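Local coordinates for PmbA-related protein (Thermotoga maritima, PDB 1VL4), which is of unsettled function but belongs to the PmbA/TldD family of probable metallopeptidases and was described as a putative modulator of DNA gyrase, at residues K129-M134 with V154-M159; P193-W198 with F388-W393; T305-L310 with T333-V338. All coordinates share one frame; numbering follows the deposited sequence. Where two conformers were deposited one is given.

Contact 1: K129-M134 with V154-M159; sequences KEKMDM and VMYKDM
Lys131 leaves the helix with CG anti to its own carbonyl carbon (chi1 -59°) and runs on extended, while Tyr156 on the strand holds its ring anti to the backbone N (chi1 172°), which lays the lysine's methylene chain over the phenol. CB of Lys131 sits above one face of the Tyr156 ring, 4.2 Å from its centroid in a CH-pi contact offset toward the rim, and farther along CG of Lys131 comes 3.6 Å from OH of Tyr156. A long aliphatic chain with a charged end suits this place: its methylenes can lie on an aromatic face while the ammonium reaches past it. That ammonium forms a salt bridge, NZ of Lys131 lying 2.6 Å from OD2 of Asp158 on the syn lone pair. The same oxygen accepts a second bond on its anti lone pair, from OH of Tyr156 at 2.5 Å, so two donors grip one buried carboxylate oxygen and probably favour its charged form. Met134, one helical turn on, adds an oblique Met-aromatic contact, its SD 4.3 Å from CE2 of Tyr156. A leucine in place of Lys131 would probably leave the carboxylate of Asp158 without its countercharge in a buried setting. The contact lies where helix 128-143 lies against strand 148-167, the two short segments running roughly antiparallel at 144°. Phe43 of neighbouring strand 32-48 touches both Lys131 and Asp158, and Leu182 of strand 172-188 packs on Tyr156 from the other neighbour in the antiparallel sheet.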
loop_
_atom_site.group_PDB
_atom_site.type_symbol
_atom_site.label_atom_id
_atom_site.label_comp_id
_atom_site.label_asym_id
_atom_site.label_seq_id
_atom_site.Cartn_x
_atom_site.Cartn_y
_atom_site.Cartn_z
ATOM N N LYS A 129 -1.460 -18.619 -23.105
ATOM C CA LYS A 129 -2.445 -18.338 -24.076
ATOM C C LYS A 129 -3.857 -18.556 -23.580
ATOM O O LYS A 129 -4.729 -17.746 -23.850
ATOM C CB LYS A 129 -2.175 -19.149 -25.356
ATOM C CG LYS A 129 -3.219 -18.932 -26.419
ATOM C CD LYS A 129 -2.714 -19.305 -27.761
ATOM C CE LYS A 129 -3.732 -18.950 -28.854
ATOM N NZ LYS A 129 -5.049 -19.593 -28.572
ATOM N N GLU A 130 -4.093 -19.642 -22.843
ATOM C CA GLU A 130 -5.416 -19.906 -22.307
ATOM C C GLU A 130 -5.824 -18.868 -21.261
ATOM O O GLU A 130 -6.981 -18.492 -21.183
ATOM C CB GLU A 130 -5.500 -21.302 -21.690
ATOM C CG GLU A 130 -5.333 -22.446 -22.729
ATOM C CD GLU A 130 -5.275 -23.852 -22.058
ATOM O OE1 GLU A 130 -4.311 -24.151 -21.323
ATOM O OE2 GLU A 130 -6.203 -24.655 -22.266
ATOM N N LYS A 131 -4.874 -18.421 -20.456
ATOM C CA LYS A 131 -5.167 -17.358 -19.488
ATOM C C LYS A 131 -5.506 -16.078 -20.219
ATOM O O LYS A 131 -6.509 -15.452 -19.890
ATOM C CB LYS A 131 -3.979 -17.146 -18.533
ATOM C CG LYS A 131 -3.623 -18.395 -17.769
ATOM C CD LYS A 131 -2.442 -18.204 -16.855
ATOM C CE LYS A 131 -1.839 -19.512 -16.373
ATOM N NZ LYS A 131 -1.101 -19.408 -15.026
ATOM N N MET A 132 -4.731 -15.731 -21.276
ATOM C CA MET A 132 -4.998 -14.546 -22.028
ATOM C C MET A 132 -6.365 -14.649 -22.650
ATOM O O MET A 132 -7.108 -13.663 -22.672
ATOM C CB MET A 132 -3.958 -14.332 -23.142
ATOM C CG MET A 132 -2.595 -13.983 -22.634
ATOM S SD MET A 132 -1.336 -14.240 -23.940
ATOM C CE MET A 132 -2.026 -13.248 -25.267
ATOM N N ASP A 133 -6.692 -15.829 -23.172
ATOM C CA ASP A 133 -7.961 -16.015 -23.899
ATOM C C ASP A 133 -9.168 -15.856 -22.947
ATOM O O ASP A 133 -10.182 -15.276 -23.336
ATOM C CB ASP A 133 -7.999 -17.360 -24.646
ATOM C CG ASP A 133 -7.143 -17.368 -25.941
ATOM O OD1 ASP A 133 -6.793 -16.299 -26.490
ATOM O OD2 ASP A 133 -6.809 -18.468 -26.428
ATOM N N MET A 134 -9.037 -16.299 -21.702
ATOM C CA MET A 134 -10.042 -16.002 -20.679
ATOM C C MET A 134 -10.322 -14.488 -20.467
ATOM O O MET A 134 -11.481 -14.056 -20.392
ATOM C CB MET A 134 -9.683 -16.657 -19.340
ATOM C CG MET A 134 -9.778 -18.162 -19.391
ATOM S SD MET A 134 -9.328 -19.015 -17.821
ATOM C CE MET A 134 -10.801 -18.740 -16.955
ATOM N N VAL A 154 -10.048 -5.328 -17.381
ATOM C CA VAL A 154 -10.268 -6.755 -17.123
ATOM C C VAL A 154 -9.003 -7.250 -16.444
ATOM O O VAL A 154 -7.870 -6.971 -16.886
ATOM C CB VAL A 154 -10.534 -7.560 -18.408
ATOM C CG1 VAL A 154 -10.511 -9.042 -18.142
ATOM C CG2 VAL A 154 -11.839 -7.158 -19.048
ATOM N N MET A 155 -9.187 -7.946 -15.354
ATOM C CA MET A 155 -8.068 -8.510 -14.646
ATOM C C MET A 155 -8.217 -10.009 -14.338
ATOM O O MET A 155 -9.214 -10.472 -13.804
ATOM C CB MET A 155 -7.814 -7.711 -13.386
ATOM C CG MET A 155 -6.424 -7.913 -12.777
ATOM S SD MET A 155 -6.402 -7.284 -11.091
ATOM C CE MET A 155 -7.077 -5.623 -11.519
ATOM N N TYR A 156 -7.139 -10.731 -14.635
ATOM C CA TYR A 156 -6.975 -12.148 -14.341
ATOM C C TYR A 156 -5.841 -12.314 -13.313
ATOM O O TYR A 156 -4.764 -11.716 -13.455
ATOM C CB TYR A 156 -6.628 -12.904 -15.660
ATOM C CG TYR A 156 -6.244 -14.378 -15.415
ATOM C CD1 TYR A 156 -4.931 -14.738 -15.068
ATOM C CD2 TYR A 156 -7.208 -15.389 -15.473
ATOM C CE1 TYR A 156 -4.586 -16.060 -14.778
ATOM C CE2 TYR A 156 -6.872 -16.691 -15.230
ATOM C CZ TYR A 156 -5.549 -17.031 -14.868
ATOM O OH TYR A 156 -5.231 -18.352 -14.583
ATOM N N LYS A 157 -6.031 -13.204 -12.359
ATOM C CA LYS A 157 -4.964 -13.629 -11.518
ATOM C C LYS A 157 -5.065 -15.087 -11.078
ATOM O O LYS A 157 -6.146 -15.558 -10.758
ATOM C CB LYS A 157 -4.877 -12.742 -10.266
ATOM C CG LYS A 157 -3.610 -13.059 -9.464
ATOM C CD LYS A 157 -3.264 -11.996 -8.426
ATOM C CE LYS A 157 -1.978 -12.354 -7.705
ATOM N NZ LYS A 157 -1.686 -11.364 -6.606
ATOM N N ASP A 158 -3.933 -15.794 -11.078
ATOM C CA ASP A 158 -3.866 -17.034 -10.355
ATOM C C ASP A 158 -2.647 -17.107 -9.474
ATOM O O ASP A 158 -1.664 -16.361 -9.660
ATOM C CB ASP A 158 -3.968 -18.258 -11.292
ATOM C CG ASP A 158 -2.789 -18.435 -12.216
ATOM O OD1 ASP A 158 -1.648 -18.549 -11.741
ATOM O OD2 ASP A 158 -2.995 -18.516 -13.455
ATOM N N MET A 159 -2.723 -17.955 -8.440
ATOM C CA MET A 159 -1.696 -18.037 -7.393
ATOM C C MET A 159 -1.643 -19.465 -6.834
ATOM O O MET A 159 -2.715 -20.095 -6.656
ATOM C CB MET A 159 -1.980 -16.993 -6.258
ATOM C CG MET A 159 -0.756 -16.668 -5.347
ATOM S SD MET A 159 -0.782 -14.988 -4.614
ATOM C CE MET A 159 0.864 -14.933 -3.909
#

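Contact 2: P193-W198 with F388-W393; sequences PRSGSW and FAKGYW
Lys390 reaches across to Ser195 with a single direct hydrogen bond, its NZ donating to OG of Ser195 at 3.1 Å. Beside this bond the last methylene also comes close: CE of Lys390 lies 3.3 Å from the backbone O of Ser195. A water forms a second, looser bridge. It accepts from N of Ser195 at 3.0 Å and, weakly, from NZ of Lys390. Lysine suits this place because the backbones are far apart, with CA of Ser195 and CA of Lys390 separated by 9.5 Å, and its side chain is long enough to span the gap. The small serine offers a compact hydroxyl as acceptor. The final bend of the lysine chain (chi4 74°) turns NZ toward that hydroxyl. Farther out, Ser195 packs on Met185 and Lys390 on Glu372 of strand 365-372. Nearby, Arg194 makes salt bridges to Asp190 and to Glu404, the latter a second polar link between the two parts of the chain. The contact thus spans two sheets: strand 194-202, the outermost strand, within this chain, of the antiparallel sheet and paired with strand 172-188, faces strand 384-395 of the mixed sheet, where strand 365-372 is an antiparallel neighbour.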
loop_
_atom_site.group_PDB
_atom_site.type_symbol
_atom_site.label_atom_id
_atom_site.label_comp_id
_atom_site.label_asym_id
_atom_site.label_seq_id
_atom_site.Cartn_x
_atom_site.Cartn_y
_atom_site.Cartn_z
ATOM N N PRO A 193 -21.497 9.170 -17.133
ATOM C CA PRO A 193 -21.210 7.763 -17.427
ATOM C C PRO A 193 -21.399 6.824 -16.226
ATOM O O PRO A 193 -21.073 7.189 -15.097
ATOM C CB PRO A 193 -19.745 7.793 -17.870
ATOM C CG PRO A 193 -19.517 9.198 -18.326
ATOM C CD PRO A 193 -20.350 10.046 -17.420
ATOM N N ARG A 194 -21.913 5.623 -16.482
ATOM C CA ARG A 194 -22.292 4.690 -15.430
ATOM C C ARG A 194 -21.318 3.531 -15.390
ATOM O O ARG A 194 -21.131 2.860 -16.367
ATOM C CB ARG A 194 -23.694 4.117 -15.694
ATOM C CG ARG A 194 -24.756 5.160 -15.994
ATOM C CD ARG A 194 -24.874 6.088 -14.821
ATOM N NE ARG A 194 -25.835 7.134 -15.050
ATOM C CZ ARG A 194 -25.939 8.210 -14.285
ATOM N NH1 ARG A 194 -25.175 8.351 -13.202
ATOM N NH2 ARG A 194 -26.827 9.139 -14.597
ATOM N N SER A 195 -20.744 3.240 -14.244
ATOM C CA SER A 195 -19.870 2.085 -14.179
ATOM C C SER A 195 -20.509 0.863 -13.531
ATOM O O SER A 195 -21.401 0.952 -12.688
ATOM C CB SER A 195 -18.530 2.453 -13.511
ATOM O OG SER A 195 -18.704 3.028 -12.234
ATOM N N GLY A 196 -20.030 -0.299 -13.963
ATOM C CA GLY A 196 -20.474 -1.583 -13.474
ATOM C C GLY A 196 -19.238 -2.472 -13.419
ATOM O O GLY A 196 -18.266 -2.245 -14.152
ATOM N N SER A 197 -19.252 -3.439 -12.514
ATOM C CA SER A 197 -18.196 -4.449 -12.480
ATOM C C SER A 197 -18.704 -5.765 -11.931
ATOM O O SER A 197 -19.809 -5.851 -11.335
ATOM C CB SER A 197 -16.989 -3.948 -11.694
ATOM O OG SER A 197 -17.207 -3.850 -10.299
ATOM N N TRP A 198 -17.937 -6.818 -12.182
ATOM C CA TRP A 198 -18.249 -8.119 -11.625
ATOM C C TRP A 198 -16.949 -8.927 -11.536
ATOM O O TRP A 198 -16.059 -8.740 -12.357
ATOM C CB TRP A 198 -19.286 -8.844 -12.514
ATOM C CG TRP A 198 -19.937 -9.990 -11.822
ATOM C CD1 TRP A 198 -19.672 -11.303 -11.976
ATOM C CD2 TRP A 198 -20.932 -9.897 -10.799
ATOM N NE1 TRP A 198 -20.425 -12.048 -11.100
ATOM C CE2 TRP A 198 -21.230 -11.209 -10.390
ATOM C CE3 TRP A 198 -21.617 -8.830 -10.214
ATOM C CZ2 TRP A 198 -22.175 -11.488 -9.416
ATOM C CZ3 TRP A 198 -22.572 -9.108 -9.252
ATOM C CH2 TRP A 198 -22.839 -10.425 -8.870
ATOM N N PHE A 388 -19.828 6.616 -0.089
ATOM C CA PHE A 388 -20.460 6.742 -1.382
ATOM C C PHE A 388 -21.004 5.384 -1.776
ATOM O O PHE A 388 -20.455 4.352 -1.402
ATOM C CB PHE A 388 -19.477 7.210 -2.441
ATOM C CG PHE A 388 -18.938 8.579 -2.208
ATOM C CD1 PHE A 388 -17.832 8.776 -1.396
ATOM C CD2 PHE A 388 -19.505 9.665 -2.827
ATOM C CE1 PHE A 388 -17.321 10.043 -1.192
ATOM C CE2 PHE A 388 -18.987 10.924 -2.635
ATOM C CZ PHE A 388 -17.896 11.107 -1.814
ATOM N N ALA A 389 -22.103 5.387 -2.522
ATOM C CA ALA A 389 -22.778 4.129 -2.850
ATOM C C ALA A 389 -23.471 4.191 -4.206
ATOM O O ALA A 389 -23.687 5.279 -4.765
ATOM C CB ALA A 389 -23.790 3.771 -1.739
ATOM N N LYS A 390 -23.752 3.008 -4.744
ATOM C CA LYS A 390 -24.539 2.836 -5.979
ATOM C C LYS A 390 -25.746 1.966 -5.643
ATOM O O LYS A 390 -25.641 1.047 -4.840
ATOM C CB LYS A 390 -23.704 2.070 -7.020
ATOM C CG LYS A 390 -22.664 2.899 -7.806
ATOM C CD LYS A 390 -21.712 1.945 -8.543
ATOM C CE LYS A 390 -21.139 2.560 -9.803
ATOM N NZ LYS A 390 -20.076 3.597 -9.522
ATOM N N GLY A 391 -26.867 2.230 -6.293
ATOM C CA GLY A 391 -28.062 1.441 -6.090
ATOM C C GLY A 391 -29.235 1.898 -6.957
ATOM O O GLY A 391 -29.045 2.571 -7.984
ATOM N N TYR A 392 -30.443 1.531 -6.504
ATOM C CA TYR A 392 -31.677 1.642 -7.268
ATOM C C TYR A 392 -32.800 2.063 -6.319
ATOM O O TYR A 392 -32.710 1.810 -5.114
ATOM C CB TYR A 392 -32.020 0.261 -7.870
ATOM C CG TYR A 392 -30.937 -0.244 -8.787
ATOM C CD1 TYR A 392 -29.802 -0.842 -8.263
ATOM C CD2 TYR A 392 -31.001 -0.048 -10.175
ATOM C CE1 TYR A 392 -28.766 -1.252 -9.085
ATOM C CE2 TYR A 392 -29.951 -0.487 -11.021
ATOM C CZ TYR A 392 -28.844 -1.085 -10.461
ATOM O OH TYR A 392 -27.776 -1.542 -11.228
ATOM N N TRP A 393 -33.853 2.647 -6.886
ATOM C CA TRP A 393 -35.112 2.922 -6.200
ATOM C C TRP A 393 -36.084 1.778 -6.548
ATOM O O TRP A 393 -36.159 1.339 -7.703
ATOM C CB TRP A 393 -35.705 4.271 -6.635
ATOM C CG TRP A 393 -36.999 4.551 -5.944
ATOM C CD1 TRP A 393 -38.251 4.550 -6.496
ATOM C CD2 TRP A 393 -37.177 4.815 -4.546
ATOM N NE1 TRP A 393 -39.190 4.815 -5.527
ATOM C CE2 TRP A 393 -38.553 4.952 -4.318
ATOM C CE3 TRP A 393 -36.305 4.923 -3.462
ATOM C CZ2 TRP A 393 -39.071 5.234 -3.055
ATOM C CZ3 TRP A 393 -36.829 5.192 -2.213
ATOM C CH2 TRP A 393 -38.181 5.343 -2.020
HETATM O O HOH W 1 -21.729 4.832 -11.914
#

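Contact 3: T305-L310 with T333-V338; sequences TEKFVL and TGNGFV
Lys307 and Thr305 meet Thr333 and Asn335 at the start of strand 307-311, which carries a classic beta bulge farther on, where Val309 and Leu310 both face Ile282. The bonds of the lysine ammonium form one group. NZ of Lys307 donates to OD1 of Asn335 at 3.0 Å, in the carbonyl plane and on a lone pair. Within its own segment NZ also bonds to OG1 and O of Thr305, the latter approached from well above the carbonyl plane, and it reaches O of Thr333 only weakly; its three N-H groups are shared among these oxygens and Asp284. A bend at chi2 (-78°) folds the lysine chain back toward them. The charge-charge pair stands apart: a salt bridge to Asp284 supplies a negative partner. ND2 of Asn335 donates to Asp284 and to O of Arg342, which probably sets the amide's rotation so that OD1 faces the lysine.

Among the neutral bonds, the hydroxyl of Thr305 lies close enough to its backbone to reach the next segment directly, OG1 of Thr305 donating to O of Thr333 at 2.7 Å, tilted 23° from the carbonyl plane. Gly334 follows with positive phi, favourable to glycine. A water accepts from N of Thr305 at 2.9 Å. Finally, OG1 of Thr333 donates to OD1 of Asn335 at 2.8 Å, on a lone pair in the amide plane.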
loop_
_atom_site.group_PDB
_atom_site.type_symbol
_atom_site.label_atom_id
_atom_site.label_comp_id
_atom_site.label_asym_id
_atom_site.label_seq_id
_atom_site.Cartn_x
_atom_site.Cartn_y
_atom_site.Cartn_z
ATOM N N THR A 305 -10.515 -23.100 13.384
ATOM C CA THR A 305 -11.741 -23.622 13.955
ATOM C C THR A 305 -12.955 -22.917 13.341
ATOM O O THR A 305 -12.889 -21.759 12.891
ATOM C CB THR A 305 -11.776 -23.454 15.510
ATOM O OG1 THR A 305 -11.756 -22.080 15.860
ATOM C CG2 THR A 305 -10.605 -24.145 16.170
ATOM N N GLU A 306 -14.059 -23.648 13.316
ATOM C CA GLU A 306 -15.377 -23.135 12.928
ATOM C C GLU A 306 -16.188 -22.759 14.167
ATOM O O GLU A 306 -16.372 -23.561 15.110
ATOM C CB GLU A 306 -16.113 -24.133 12.076
ATOM C CG GLU A 306 -17.551 -23.709 11.622
ATOM C CD GLU A 306 -18.155 -24.678 10.626
ATOM O OE1 GLU A 306 -17.469 -25.671 10.275
ATOM O OE2 GLU A 306 -19.304 -24.415 10.185
ATOM N N LYS A 307 -16.721 -21.554 14.163
ATOM C CA LYS A 307 -17.526 -21.117 15.309
ATOM C C LYS A 307 -18.424 -19.964 14.929
ATOM O O LYS A 307 -18.143 -19.257 13.984
ATOM C CB LYS A 307 -16.658 -20.702 16.505
ATOM C CG LYS A 307 -15.767 -19.535 16.233
ATOM C CD LYS A 307 -14.536 -19.922 15.440
ATOM C CE LYS A 307 -13.341 -19.044 15.720
ATOM N NZ LYS A 307 -12.284 -19.383 14.732
ATOM N N PHE A 308 -19.463 -19.759 15.721
ATOM C CA PHE A 308 -20.217 -18.505 15.648
ATOM C C PHE A 308 -19.486 -17.344 16.334
ATOM O O PHE A 308 -19.011 -17.437 17.478
ATOM C CB PHE A 308 -21.607 -18.654 16.246
ATOM C CG PHE A 308 -22.499 -19.574 15.464
ATOM C CD1 PHE A 308 -23.238 -19.102 14.390
ATOM C CD2 PHE A 308 -22.621 -20.906 15.841
ATOM C CE1 PHE A 308 -24.033 -19.922 13.701
ATOM C CE2 PHE A 308 -23.457 -21.754 15.150
ATOM C CZ PHE A 308 -24.156 -21.262 14.067
ATOM N N VAL A 309 -19.409 -16.242 15.612
ATOM C CA VAL A 309 -19.101 -14.973 16.228
ATOM C C VAL A 309 -20.411 -14.323 16.738
ATOM O O VAL A 309 -20.496 -13.924 17.893
ATOM C CB VAL A 309 -18.317 -14.054 15.275
ATOM C CG1 VAL A 309 -17.937 -12.745 16.006
ATOM C CG2 VAL A 309 -17.048 -14.767 14.813
ATOM N N LEU A 310 -21.417 -14.268 15.871
ATOM C CA LEU A 310 -22.767 -13.930 16.254
ATOM C C LEU A 310 -23.640 -15.115 15.998
ATOM O O LEU A 310 -23.630 -15.697 14.911
ATOM C CB LEU A 310 -23.266 -12.744 15.423
ATOM C CG LEU A 310 -23.190 -11.307 15.927
ATOM C CD1 LEU A 310 -22.140 -11.052 16.972
ATOM C CD2 LEU A 310 -23.028 -10.357 14.710
ATOM N N THR A 333 -8.230 -19.873 19.343
ATOM C CA THR A 333 -9.273 -20.075 18.369
ATOM C C THR A 333 -8.717 -20.327 16.952
ATOM O O THR A 333 -9.498 -20.633 16.064
ATOM C CB THR A 333 -10.187 -18.865 18.289
ATOM O OG1 THR A 333 -9.414 -17.698 18.003
ATOM C CG2 THR A 333 -10.981 -18.664 19.609
ATOM N N GLY A 334 -7.407 -20.157 16.739
ATOM C CA GLY A 334 -6.820 -20.340 15.406
ATOM C C GLY A 334 -6.987 -19.122 14.479
ATOM O O GLY A 334 -7.216 -19.273 13.285
ATOM N N ASN A 335 -6.834 -17.926 15.045
ATOM C CA ASN A 335 -6.973 -16.668 14.295
ATOM C C ASN A 335 -5.732 -15.759 14.336
ATOM O O ASN A 335 -5.805 -14.579 13.957
ATOM C CB ASN A 335 -8.246 -15.960 14.792
ATOM C CG ASN A 335 -9.496 -16.770 14.468
ATOM O OD1 ASN A 335 -10.041 -17.517 15.318
ATOM N ND2 ASN A 335 -9.930 -16.670 13.223
ATOM N N GLY A 336 -4.580 -16.328 14.743
ATOM C CA GLY A 336 -3.367 -15.549 14.927
ATOM C C GLY A 336 -2.638 -15.507 13.602
ATOM O O GLY A 336 -1.907 -16.441 13.252
ATOM N N PHE A 337 -2.897 -14.449 12.840
ATOM C CA PHE A 337 -2.264 -14.253 11.536
ATOM C C PHE A 337 -1.329 -13.043 11.585
ATOM O O PHE A 337 -1.453 -12.171 12.457
ATOM C CB PHE A 337 -3.334 -14.085 10.441
ATOM C CG PHE A 337 -4.103 -15.331 10.168
ATOM C CD1 PHE A 337 -3.600 -16.279 9.305
ATOM C CD2 PHE A 337 -5.350 -15.570 10.763
ATOM C CE1 PHE A 337 -4.287 -17.416 9.044
ATOM C CE2 PHE A 337 -6.036 -16.773 10.532
ATOM C CZ PHE A 337 -5.549 -17.663 9.655
ATOM N N VAL A 338 -0.345 -13.037 10.696
ATOM C CA VAL A 338 0.577 -11.923 10.610
ATOM C C VAL A 338 -0.220 -10.666 10.250
ATOM O O VAL A 338 -1.039 -10.657 9.338
ATOM C CB VAL A 338 1.717 -12.180 9.563
ATOM C CG1 VAL A 338 2.502 -13.475 9.880
ATOM C CG2 VAL A 338 1.171 -12.253 8.146
HETATM O O HOH W 2 -9.944 -20.294 12.906
#

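Contact 1 is buried, contact 3 partly buried and contact 2 at the surface, and a lysine carries each. In contact 1 the lysine joins helix and sheet through both its methylenes and its charge, with an acid directly across. Contact 2 has a neutral hydroxyl and a water instead, and is a sparse polar bridge between two separate sheets. Contact 3 gathers its ammonium among carbonyl, hydroxyl and amide oxygens, its acid lying outside the two segments. Contacts 1 and 2 reach the same antiparallel sheet, their centres about 25 Å apart; contact 3 lies about 33 Å from either, centre to centre, on the opposite side of the chain's centre.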